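Local coordinates for cell surface protein (Putative S-layer protein) (Clostridioides difficile R20291, PDB 5NJL) that is a putative S-layer component at the bacterial cell surface, shows adhesion to cells in vitro and probably acts as an adhesin, at residues K136-I141 against T154-I159; E93-Y98 against G160-D165; L143-D148 against G184-K189. One frame throughout, in Å; residues are numbered along the deposited sequence. Where two conformers were deposited one is given.

Interaction 1 (K136-I141 against T154-I159); sequences KDKLVI and TIEIGI
Leu139 and Ile157 sit opposite one another as a hydrogen-bonded pair of an antiparallel beta hairpin, and Ile141 with Ile155 repeats the pattern two residues on. Four backbone bonds join the strands: each pair exchanges N-H for carbonyl in both directions, from Leu139 N to Ile157 O at 2.7 Å to the nearly straight Ile141 N to Ile155 O bond (170°). Val140 and Glu156 form the non-hydrogen-bonded pair between them; there Val140 CA and Glu156 CA turn their hydrogens to Ile155 O and Leu139 O.

Leu139, Ile141, Ile155 and Ile157 share one face. Leu139 and Ile157 run side by side, CB to CB 4.0 Å, and Ile141 CD1 touches Ile157 CG1 at 4.2 Å. On the other face Val140 CG1 meets Thr154 CG2 at 3.5 Å.

Charged side chains also occupy the Val140 face, where the contacts of the Glu156 side chain are those of one of its two conformers. Lys138 bends at chi2 (-62°), laying its methylenes against Glu156. Water joins Lys138 NZ to Glu156 OE2, and another water ties the same amine to Asp137 O and Ile159 N. The Lys136 to Glu156 salt bridge is weak.

Strand 138-145 is the middle one of three: Val140 bonds through its backbone to Ser131 of strand 126-133. Beneath the aliphatic face runs helix 101-115, where Leu139 packs on Ala108 and Ile141 on Ile111.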
loop_
_atom_site.group_PDB
_atom_site.type_symbol
_atom_site.label_atom_id
_atom_site.label_comp_id
_atom_site.label_asym_id
_atom_site.label_seq_id
_atom_site.Cartn_x
_atom_site.Cartn_y
_atom_site.Cartn_z
ATOM N N LYS A 136 13.230 -26.654 -6.234
ATOM C CA LYS A 136 13.296 -26.174 -4.834
ATOM C C LYS A 136 12.935 -24.698 -4.692
ATOM O O LYS A 136 12.712 -24.230 -3.582
ATOM C CB LYS A 136 14.703 -26.330 -4.267
ATOM C CG LYS A 136 15.201 -27.752 -4.127
ATOM C CD LYS A 136 16.673 -27.783 -3.724
ATOM C CE LYS A 136 16.935 -27.119 -2.374
ATOM N NZ LYS A 136 18.326 -27.352 -1.890
ATOM N N ASP A 137 12.951 -23.970 -5.809
ATOM C CA ASP A 137 12.719 -22.546 -5.835
ATOM C C ASP A 137 13.775 -21.755 -5.023
ATOM O O ASP A 137 13.443 -20.901 -4.196
ATOM C CB ASP A 137 11.303 -22.272 -5.324
ATOM C CG ASP A 137 10.708 -21.060 -5.908
ATOM O OD1 ASP A 137 11.218 -20.532 -6.918
ATOM O OD2 ASP A 137 9.693 -20.636 -5.340
ATOM N N LYS A 138 15.046 -22.040 -5.308
ATOM C CA LYS A 138 16.180 -21.403 -4.640
ATOM C C LYS A 138 17.259 -20.961 -5.627
ATOM O O LYS A 138 17.468 -21.612 -6.658
ATOM C CB LYS A 138 16.809 -22.386 -3.646
ATOM C CG LYS A 138 15.880 -22.856 -2.531
ATOM C CD LYS A 138 15.399 -21.726 -1.637
ATOM C CE LYS A 138 14.420 -22.246 -0.580
ATOM N NZ LYS A 138 13.804 -21.145 0.219
ATOM N N LEU A 139 17.937 -19.869 -5.297
ATOM C CA LEU A 139 19.168 -19.459 -5.988
ATOM C C LEU A 139 20.319 -20.069 -5.169
ATOM O O LEU A 139 20.388 -19.857 -3.959
ATOM C CB LEU A 139 19.268 -17.948 -6.007
ATOM C CG LEU A 139 20.562 -17.273 -6.399
ATOM C CD1 LEU A 139 20.895 -17.585 -7.841
ATOM C CD2 LEU A 139 20.494 -15.787 -6.188
ATOM N N VAL A 140 21.177 -20.842 -5.820
ATOM C CA VAL A 140 22.292 -21.510 -5.149
ATOM C C VAL A 140 23.579 -20.947 -5.734
ATOM O O VAL A 140 23.870 -21.111 -6.935
ATOM C CB VAL A 140 22.198 -23.020 -5.343
ATOM C CG1 VAL A 140 23.324 -23.757 -4.638
ATOM C CG2 VAL A 140 20.823 -23.534 -4.902
ATOM N N ILE A 141 24.356 -20.301 -4.878
ATOM C CA ILE A 141 25.618 -19.707 -5.255
ATOM C C ILE A 141 26.757 -20.567 -4.727
ATOM O O ILE A 141 26.830 -20.854 -3.520
ATOM C CB ILE A 141 25.680 -18.287 -4.737
ATOM C CG1 ILE A 141 24.567 -17.456 -5.424
ATOM C CG2 ILE A 141 27.034 -17.650 -5.027
ATOM C CD1 ILE A 141 24.298 -16.167 -4.711
ATOM N N THR A 154 28.904 -22.973 -0.475
ATOM C CA THR A 154 27.634 -22.902 -1.156
ATOM C C THR A 154 26.664 -22.128 -0.273
ATOM O O THR A 154 26.530 -22.432 0.924
ATOM C CB THR A 154 27.091 -24.309 -1.489
ATOM O OG1 THR A 154 27.922 -24.888 -2.493
ATOM C CG2 THR A 154 25.674 -24.226 -2.064
ATOM N N ILE A 155 25.959 -21.171 -0.871
ATOM C CA ILE A 155 24.994 -20.317 -0.169
ATOM C C ILE A 155 23.662 -20.457 -0.894
ATOM O O ILE A 155 23.627 -20.359 -2.134
ATOM C CB ILE A 155 25.428 -18.829 -0.238
ATOM C CG1 ILE A 155 26.803 -18.604 0.412
ATOM C CG2 ILE A 155 24.393 -17.896 0.379
ATOM C CD1 ILE A 155 26.814 -18.764 1.907
ATOM N N GLU A 156 22.585 -20.658 -0.122
ATOM C CA GLU A 156 21.221 -20.780 -0.663
ATOM C C GLU A 156 20.432 -19.497 -0.371
ATOM O O GLU A 156 20.406 -19.012 0.773
ATOM C CB GLU A 156 20.502 -22.014 -0.096
ATOM C CG GLU A 156 19.014 -22.115 -0.443
ATOM C CD GLU A 156 18.326 -23.299 0.229
ATOM O OE1 GLU A 156 18.758 -24.442 -0.038
ATOM O OE2 GLU A 156 17.365 -23.078 1.017
ATOM N N ILE A 157 19.799 -18.958 -1.413
ATOM C CA ILE A 157 19.049 -17.697 -1.364
ATOM C C ILE A 157 17.630 -18.034 -1.837
ATOM O O ILE A 157 17.450 -18.727 -2.849
ATOM C CB ILE A 157 19.690 -16.625 -2.274
ATOM C CG1 ILE A 157 21.165 -16.349 -1.914
ATOM C CG2 ILE A 157 18.903 -15.320 -2.245
ATOM C CD1 ILE A 157 21.388 -15.689 -0.580
ATOM N N GLY A 158 16.628 -17.562 -1.098
ATOM C CA GLY A 158 15.231 -17.848 -1.420
ATOM C C GLY A 158 14.349 -16.624 -1.603
ATOM O O GLY A 158 14.771 -15.484 -1.423
ATOM N N ILE A 159 13.096 -16.893 -1.934
ATOM C CA ILE A 159 12.094 -15.849 -2.051
ATOM C C ILE A 159 11.982 -15.213 -0.675
ATOM O O ILE A 159 11.961 -15.905 0.349
ATOM C CB ILE A 159 10.730 -16.404 -2.525
ATOM C CG1 ILE A 159 10.846 -16.924 -3.971
ATOM C CG2 ILE A 159 9.661 -15.302 -2.479
ATOM C CD1 ILE A 159 9.676 -17.752 -4.444
HETATM O O HOH W 1 12.516 -19.697 -1.925
HETATM O O HOH W 2 16.383 -20.632 1.416
#

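Interaction 2 (E93-Y98 against G160-D165); sequences EATEKY and GDEKID
Tyr98 and Lys163 make the main side-chain contact here, the lysine's aliphatic part lying over one face of the phenol ring. Lys163 CG stands 3.9 Å from the ring centroid and 18° off its normal, a CH-pi contact displaced toward the ring's edge. The ring is brought there by a first torsion of -57°, which sets Tyr98 CG beside its own backbone N. Elsewhere apolar contact is modest: Thr95 CG2 rests on Glu162 CB at 3.9 Å. Ile164 CD1 lies in van der Waals contact beside Tyr98 OH.

Four hydrogen bonds cross between the segments, three of them purely backbone. Lys163 N gives to Glu96 O, Tyr98 N to Asp161 O, and Gly160 N to Tyr98 O at 2.8 Å, so Tyr98 is held through both its N-H and its carbonyl. The fourth uses the side chain: Ile164 N donates to Tyr98 OH at 3.1 Å. That hydroxyl is also hydrogen-bonded to Glu107 of helix 101-115, and the two partners together fix the far end of the ring.

Toward solvent, the polar contacts are looser. Lys97, extended beyond CG, packs its CD against Gly160 O at 3.4 Å, and a water links Lys97 NZ to that same carbonyl. Glu96 OE1 and Lys163 NZ carry opposite charges but stay 4.4 Å apart, beyond a salt bridge.

Lys163 and Asp165 also bond through their backbones to Ala196 and Gly194. Lys97 and Glu162 make an isolated beta bridge, their CA atoms 4.2 Å apart, and the end-to-end directions of 95-98 and 160-164 are 118° apart. This is a crossing of irregular extended segments beside the short sheet of strands 93-94 and 199-200, which fits a junction leading into one unit of an extended three-domain fold.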
loop_
_atom_site.group_PDB
_atom_site.type_symbol
_atom_site.label_atom_id
_atom_site.label_comp_id
_atom_site.label_asym_id
_atom_site.label_seq_id
_atom_site.Cartn_x
_atom_site.Cartn_y
_atom_site.Cartn_z
ATOM N N GLU A 93 14.364 3.036 4.214
ATOM C CA GLU A 93 15.096 2.455 3.097
ATOM C C GLU A 93 15.583 1.050 3.494
ATOM O O GLU A 93 15.767 0.736 4.690
ATOM C CB GLU A 93 16.223 3.394 2.628
ATOM C CG GLU A 93 17.259 3.728 3.677
ATOM C CD GLU A 93 16.773 4.747 4.719
ATOM O OE1 GLU A 93 16.317 5.836 4.292
ATOM O OE2 GLU A 93 16.834 4.440 5.937
ATOM N N ALA A 94 15.702 0.195 2.484
ATOM C CA ALA A 94 16.111 -1.200 2.683
ATOM C C ALA A 94 16.525 -1.827 1.359
ATOM O O ALA A 94 16.115 -1.364 0.278
ATOM C CB ALA A 94 14.983 -2.011 3.274
ATOM N N THR A 95 17.349 -2.879 1.454
ATOM C CA THR A 95 17.678 -3.690 0.277
ATOM C C THR A 95 16.416 -4.365 -0.217
ATOM O O THR A 95 15.653 -4.927 0.569
ATOM C CB THR A 95 18.709 -4.767 0.615
ATOM O OG1 THR A 95 19.842 -4.136 1.195
ATOM C CG2 THR A 95 19.121 -5.542 -0.666
ATOM N N GLU A 96 16.176 -4.289 -1.515
ATOM C CA GLU A 96 15.039 -4.959 -2.099
ATOM C C GLU A 96 15.174 -6.473 -1.957
ATOM O O GLU A 96 16.283 -7.003 -1.894
ATOM C CB GLU A 96 14.861 -4.521 -3.570
ATOM C CG GLU A 96 14.321 -3.081 -3.601
ATOM C CD GLU A 96 13.966 -2.513 -4.969
ATOM O OE1 GLU A 96 14.512 -2.972 -5.989
ATOM O OE2 GLU A 96 13.171 -1.538 -4.985
ATOM N N LYS A 97 14.040 -7.144 -1.888
ATOM C CA LYS A 97 13.975 -8.586 -1.735
ATOM C C LYS A 97 13.599 -9.307 -3.036
ATOM O O LYS A 97 12.941 -8.738 -3.906
ATOM C CB LYS A 97 12.973 -8.934 -0.649
ATOM C CG LYS A 97 13.317 -8.379 0.731
ATOM C CD LYS A 97 12.188 -8.690 1.690
ATOM C CE LYS A 97 12.624 -8.561 3.145
ATOM N NZ LYS A 97 11.422 -8.608 4.017
ATOM N N TYR A 98 14.003 -10.573 -3.142
ATOM C CA TYR A 98 13.484 -11.457 -4.190
ATOM C C TYR A 98 12.011 -11.716 -3.890
ATOM O O TYR A 98 11.673 -12.184 -2.812
ATOM C CB TYR A 98 14.287 -12.773 -4.245
ATOM C CG TYR A 98 15.770 -12.527 -4.472
ATOM C CD1 TYR A 98 16.236 -12.164 -5.725
ATOM C CD2 TYR A 98 16.683 -12.604 -3.425
ATOM C CE1 TYR A 98 17.574 -11.927 -5.945
ATOM C CE2 TYR A 98 18.017 -12.378 -3.629
ATOM C CZ TYR A 98 18.463 -12.025 -4.881
ATOM O OH TYR A 98 19.759 -11.742 -5.095
ATOM N N GLY A 160 11.986 -13.893 -0.651
ATOM C CA GLY A 160 11.861 -13.142 0.580
ATOM C C GLY A 160 13.182 -12.714 1.157
ATOM O O GLY A 160 13.207 -11.897 2.054
ATOM N N ASP A 161 14.298 -13.243 0.645
ATOM C CA ASP A 161 15.619 -12.776 1.064
ATOM C C ASP A 161 16.008 -11.489 0.378
ATOM O O ASP A 161 15.551 -11.186 -0.735
ATOM C CB ASP A 161 16.681 -13.873 0.809
ATOM C CG ASP A 161 16.542 -15.060 1.759
ATOM O OD1 ASP A 161 16.031 -14.885 2.904
ATOM O OD2 ASP A 161 16.963 -16.179 1.395
ATOM N N GLU A 162 16.852 -10.707 1.046
ATOM C CA GLU A 162 17.412 -9.484 0.472
ATOM C C GLU A 162 18.366 -9.817 -0.669
ATOM O O GLU A 162 19.100 -10.828 -0.606
ATOM C CB GLU A 162 18.127 -8.653 1.551
ATOM C CG GLU A 162 17.149 -8.159 2.630
ATOM C CD GLU A 162 17.805 -7.417 3.802
ATOM O OE1 GLU A 162 19.044 -7.439 3.947
ATOM O OE2 GLU A 162 17.050 -6.809 4.595
ATOM N N LYS A 163 18.333 -8.981 -1.712
ATOM C CA LYS A 163 19.179 -9.156 -2.886
ATOM C C LYS A 163 20.634 -9.096 -2.501
ATOM O O LYS A 163 21.034 -8.252 -1.713
ATOM C CB LYS A 163 18.877 -8.132 -3.965
ATOM C CG LYS A 163 17.514 -8.405 -4.602
ATOM C CD LYS A 163 17.193 -7.431 -5.727
ATOM C CE LYS A 163 15.872 -7.822 -6.365
ATOM N NZ LYS A 163 15.632 -6.965 -7.559
ATOM N N ILE A 164 21.408 -10.023 -3.046
ATOM C CA ILE A 164 22.800 -10.154 -2.660
ATOM C C ILE A 164 23.693 -9.495 -3.723
ATOM O O ILE A 164 23.245 -9.217 -4.845
ATOM C CB ILE A 164 23.196 -11.610 -2.254
ATOM C CG1 ILE A 164 22.745 -12.678 -3.231
ATOM C CG2 ILE A 164 22.590 -11.987 -0.920
ATOM C CD1 ILE A 164 23.258 -12.465 -4.610
ATOM N N ASP A 165 24.946 -9.230 -3.365
ATOM C CA ASP A 165 25.892 -8.568 -4.261
ATOM C C ASP A 165 27.264 -9.164 -3.983
ATOM O O ASP A 165 27.817 -8.954 -2.911
ATOM C CB ASP A 165 25.858 -7.067 -3.953
ATOM C CG ASP A 165 26.791 -6.229 -4.827
ATOM O OD1 ASP A 165 27.551 -6.739 -5.706
ATOM O OD2 ASP A 165 26.757 -4.997 -4.593
HETATM O O HOH W 3 10.745 -11.476 3.398
#

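Interaction 3 (L143-D148 against G184-K189); sequences LRDKTD and GFRVNK. With SO4 (sulfate ion), chain I.
Arg186 NH1 is gripped from several directions. Its shortest bond runs to Thr147 O at 2.7 Å, nearly straight (173°) and in the guanidinium plane, and a second goes to the carbonyl of Thr149. Asp145 comes in over the face instead: its carboxylate stacks on the guanidinium with the two planes 16° apart and Asp145 CG 3.4 Å above the centre. Asp145 OD2 lies 3.5 Å from Arg186 NH1, a salt bridge of charges alone, since no N-H points at that oxygen.

Bends at chi2 (-75°) and chi3 fold the Arg186 chain back, which lets Arg186 NE reach the carbonyl O of its neighbour Phe185 at 2.8 Å. Bonds at both ends therefore hold the guanidinium flat under the aspartate. A water adds a weak link from Arg186 NH2 to Thr147 N.

Asp145 spends its other oxygen on the backbone. Val187 N meets Asp145 OD1 on the syn side at 2.9 Å, while OD2 is hydrogen-bonded to Thr151, so each carboxylate oxygen has an N-H or O-H partner as well as the nearby arginine charge. Val187 packs past this group, and its CB touches Leu143 CB at 4.1 Å. Farther out, Lys189 NZ bonds a sulfate ion, probably from the crystallisation liquor, which Ser173 also holds.

The contact pins the 3-10 turn 187-189 to the end of the middle strand 138-145. Leu143 continues inward onto Val128 of strand 126-133 and Ile122 of helix 122-125, and Val187 rests on Ala126.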
loop_
_atom_site.group_PDB
_atom_site.type_symbol
_atom_site.label_atom_id
_atom_site.label_comp_id
_atom_site.label_asym_id
_atom_site.label_seq_id
_atom_site.Cartn_x
_atom_site.Cartn_y
_atom_site.Cartn_z
ATOM N N LEU A 143 30.957 -21.056 -4.639
ATOM C CA LEU A 143 32.210 -20.332 -4.752
ATOM C C LEU A 143 33.354 -21.284 -4.491
ATOM O O LEU A 143 33.240 -22.196 -3.653
ATOM C CB LEU A 143 32.270 -19.214 -3.713
ATOM C CG LEU A 143 31.092 -18.249 -3.634
ATOM C CD1 LEU A 143 31.241 -17.298 -2.460
ATOM C CD2 LEU A 143 30.953 -17.469 -4.920
ATOM N N ARG A 144 34.462 -21.059 -5.186
ATOM C CA ARG A 144 35.704 -21.751 -4.898
ATOM C C ARG A 144 36.854 -20.778 -5.029
ATOM O O ARG A 144 36.877 -20.000 -5.980
ATOM C CB ARG A 144 35.798 -22.865 -5.921
ATOM C CG ARG A 144 36.936 -23.814 -5.838
ATOM C CD ARG A 144 36.672 -24.957 -6.833
ATOM N NE ARG A 144 36.831 -24.494 -8.215
ATOM C CZ ARG A 144 36.971 -25.276 -9.273
ATOM N NH1 ARG A 144 36.911 -26.610 -9.174
ATOM N NH2 ARG A 144 37.151 -24.699 -10.462
ATOM N N ASP A 145 37.812 -20.825 -4.107
ATOM C CA ASP A 145 38.989 -19.963 -4.179
ATOM C C ASP A 145 39.750 -20.287 -5.499
ATOM O O ASP A 145 39.807 -21.437 -5.912
ATOM C CB ASP A 145 39.959 -20.185 -3.007
ATOM C CG ASP A 145 39.317 -20.022 -1.626
ATOM O OD1 ASP A 145 38.816 -18.917 -1.331
ATOM O OD2 ASP A 145 39.399 -20.989 -0.809
ATOM N N LYS A 146 40.247 -19.257 -6.177
ATOM C CA LYS A 146 41.026 -19.445 -7.417
ATOM C C LYS A 146 42.424 -20.009 -7.165
ATOM O O LYS A 146 42.911 -20.783 -7.978
ATOM C CB LYS A 146 41.162 -18.122 -8.164
ATOM C CG LYS A 146 39.830 -17.603 -8.680
ATOM C CD LYS A 146 39.990 -16.271 -9.391
ATOM C CE LYS A 146 38.808 -16.013 -10.335
ATOM N NZ LYS A 146 38.802 -14.584 -10.716
ATOM N N THR A 147 43.053 -19.642 -6.050
ATOM C CA THR A 147 44.456 -19.992 -5.820
ATOM C C THR A 147 44.721 -20.538 -4.417
ATOM O O THR A 147 43.864 -20.486 -3.535
ATOM C CB THR A 147 45.397 -18.775 -6.040
ATOM O OG1 THR A 147 45.127 -17.764 -5.065
ATOM C CG2 THR A 147 45.256 -18.177 -7.450
ATOM N N ASP A 148 45.912 -21.101 -4.264
ATOM C CA ASP A 148 46.477 -21.549 -2.991
ATOM C C ASP A 148 45.727 -22.730 -2.411
ATOM O O ASP A 148 45.444 -23.651 -3.167
ATOM C CB ASP A 148 46.685 -20.349 -2.070
ATOM C CG ASP A 148 47.638 -19.304 -2.719
ATOM O OD1 ASP A 148 48.773 -19.695 -3.175
ATOM O OD2 ASP A 148 47.239 -18.126 -2.810
ATOM N N GLY A 184 44.980 -14.043 2.806
ATOM C CA GLY A 184 44.505 -15.096 3.692
ATOM C C GLY A 184 42.995 -15.344 3.650
ATOM O O GLY A 184 42.542 -16.352 4.162
ATOM N N PHE A 185 42.211 -14.438 3.062
ATOM C CA PHE A 185 40.759 -14.670 2.889
ATOM C C PHE A 185 40.503 -16.001 2.166
ATOM O O PHE A 185 41.157 -16.290 1.180
ATOM C CB PHE A 185 40.144 -13.545 2.076
ATOM C CG PHE A 185 38.680 -13.751 1.767
ATOM C CD1 PHE A 185 37.716 -13.427 2.711
ATOM C CD2 PHE A 185 38.277 -14.288 0.560
ATOM C CE1 PHE A 185 36.367 -13.618 2.445
ATOM C CE2 PHE A 185 36.930 -14.488 0.283
ATOM C CZ PHE A 185 35.972 -14.145 1.226
ATOM N N ARG A 186 39.575 -16.802 2.675
ATOM C CA ARG A 186 39.152 -18.042 2.018
ATOM C C ARG A 186 37.620 -18.028 1.971
ATOM O O ARG A 186 36.969 -17.577 2.936
ATOM C CB ARG A 186 39.623 -19.280 2.782
ATOM C CG ARG A 186 41.141 -19.467 2.886
ATOM C CD ARG A 186 41.751 -19.938 1.575
ATOM N NE ARG A 186 42.027 -18.863 0.631
ATOM C CZ ARG A 186 42.483 -19.024 -0.618
ATOM N NH1 ARG A 186 42.752 -20.227 -1.101
ATOM N NH2 ARG A 186 42.691 -17.959 -1.391
ATOM N N VAL A 187 37.041 -18.505 0.872
ATOM C CA VAL A 187 35.567 -18.426 0.733
ATOM C C VAL A 187 34.821 -19.254 1.776
ATOM O O VAL A 187 33.660 -18.941 2.096
ATOM C CB VAL A 187 35.061 -18.764 -0.682
ATOM C CG1 VAL A 187 35.570 -17.727 -1.677
ATOM C CG2 VAL A 187 35.411 -20.171 -1.104
ATOM N N ASN A 188 35.433 -20.318 2.301
ATOM C CA ASN A 188 34.754 -21.119 3.331
ATOM C C ASN A 188 34.558 -20.388 4.661
ATOM O O ASN A 188 33.871 -20.900 5.495
ATOM C CB ASN A 188 35.385 -22.498 3.567
ATOM C CG ASN A 188 36.747 -22.439 4.241
ATOM O OD1 ASN A 188 37.434 -21.417 4.270
ATOM N ND2 ASN A 188 37.150 -23.579 4.762
ATOM N N LYS A 189 35.135 -19.217 4.830
ATOM C CA LYS A 189 34.837 -18.360 5.987
ATOM C C LYS A 189 33.568 -17.465 5.817
ATOM O O LYS A 189 33.143 -16.812 6.773
ATOM C CB LYS A 189 36.048 -17.499 6.310
ATOM C CG LYS A 189 37.303 -18.306 6.645
ATOM C CD LYS A 189 37.073 -19.310 7.779
ATOM C CE LYS A 189 38.381 -19.873 8.319
ATOM N NZ LYS A 189 38.125 -21.039 9.205
HETATM S S SO4 I . 35.550 -20.106 12.085
HETATM O O1 SO4 I . 36.504 -19.025 11.733
HETATM O O2 SO4 I . 34.152 -19.644 11.946
HETATM O O3 SO4 I . 35.798 -20.525 13.487
HETATM O O4 SO4 I . 35.747 -21.252 11.164
HETATM O O HOH W 4 42.190 -17.362 -4.424
#

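Interactions 1 and 3 both use strand 138-145, at successive places along it. Interaction 1 is regular sheet pairing with one buried aliphatic face, while interaction 3, about 20 Å away between centres, ties a loop to the strand's far end by carboxylate, guanidinium and carbonyl groups; both are partly buried. Interaction 2 is a surface contact of irregular segments, yet it touches interaction 1 directly: Ile157 CG2 packs on Tyr98 CE2 at 3.4 Å, and Ile141 meets Ile164. Tyr98 and Ile164 thus pack on the aliphatic face of the hairpin. Interactions 2 and 3 do not touch.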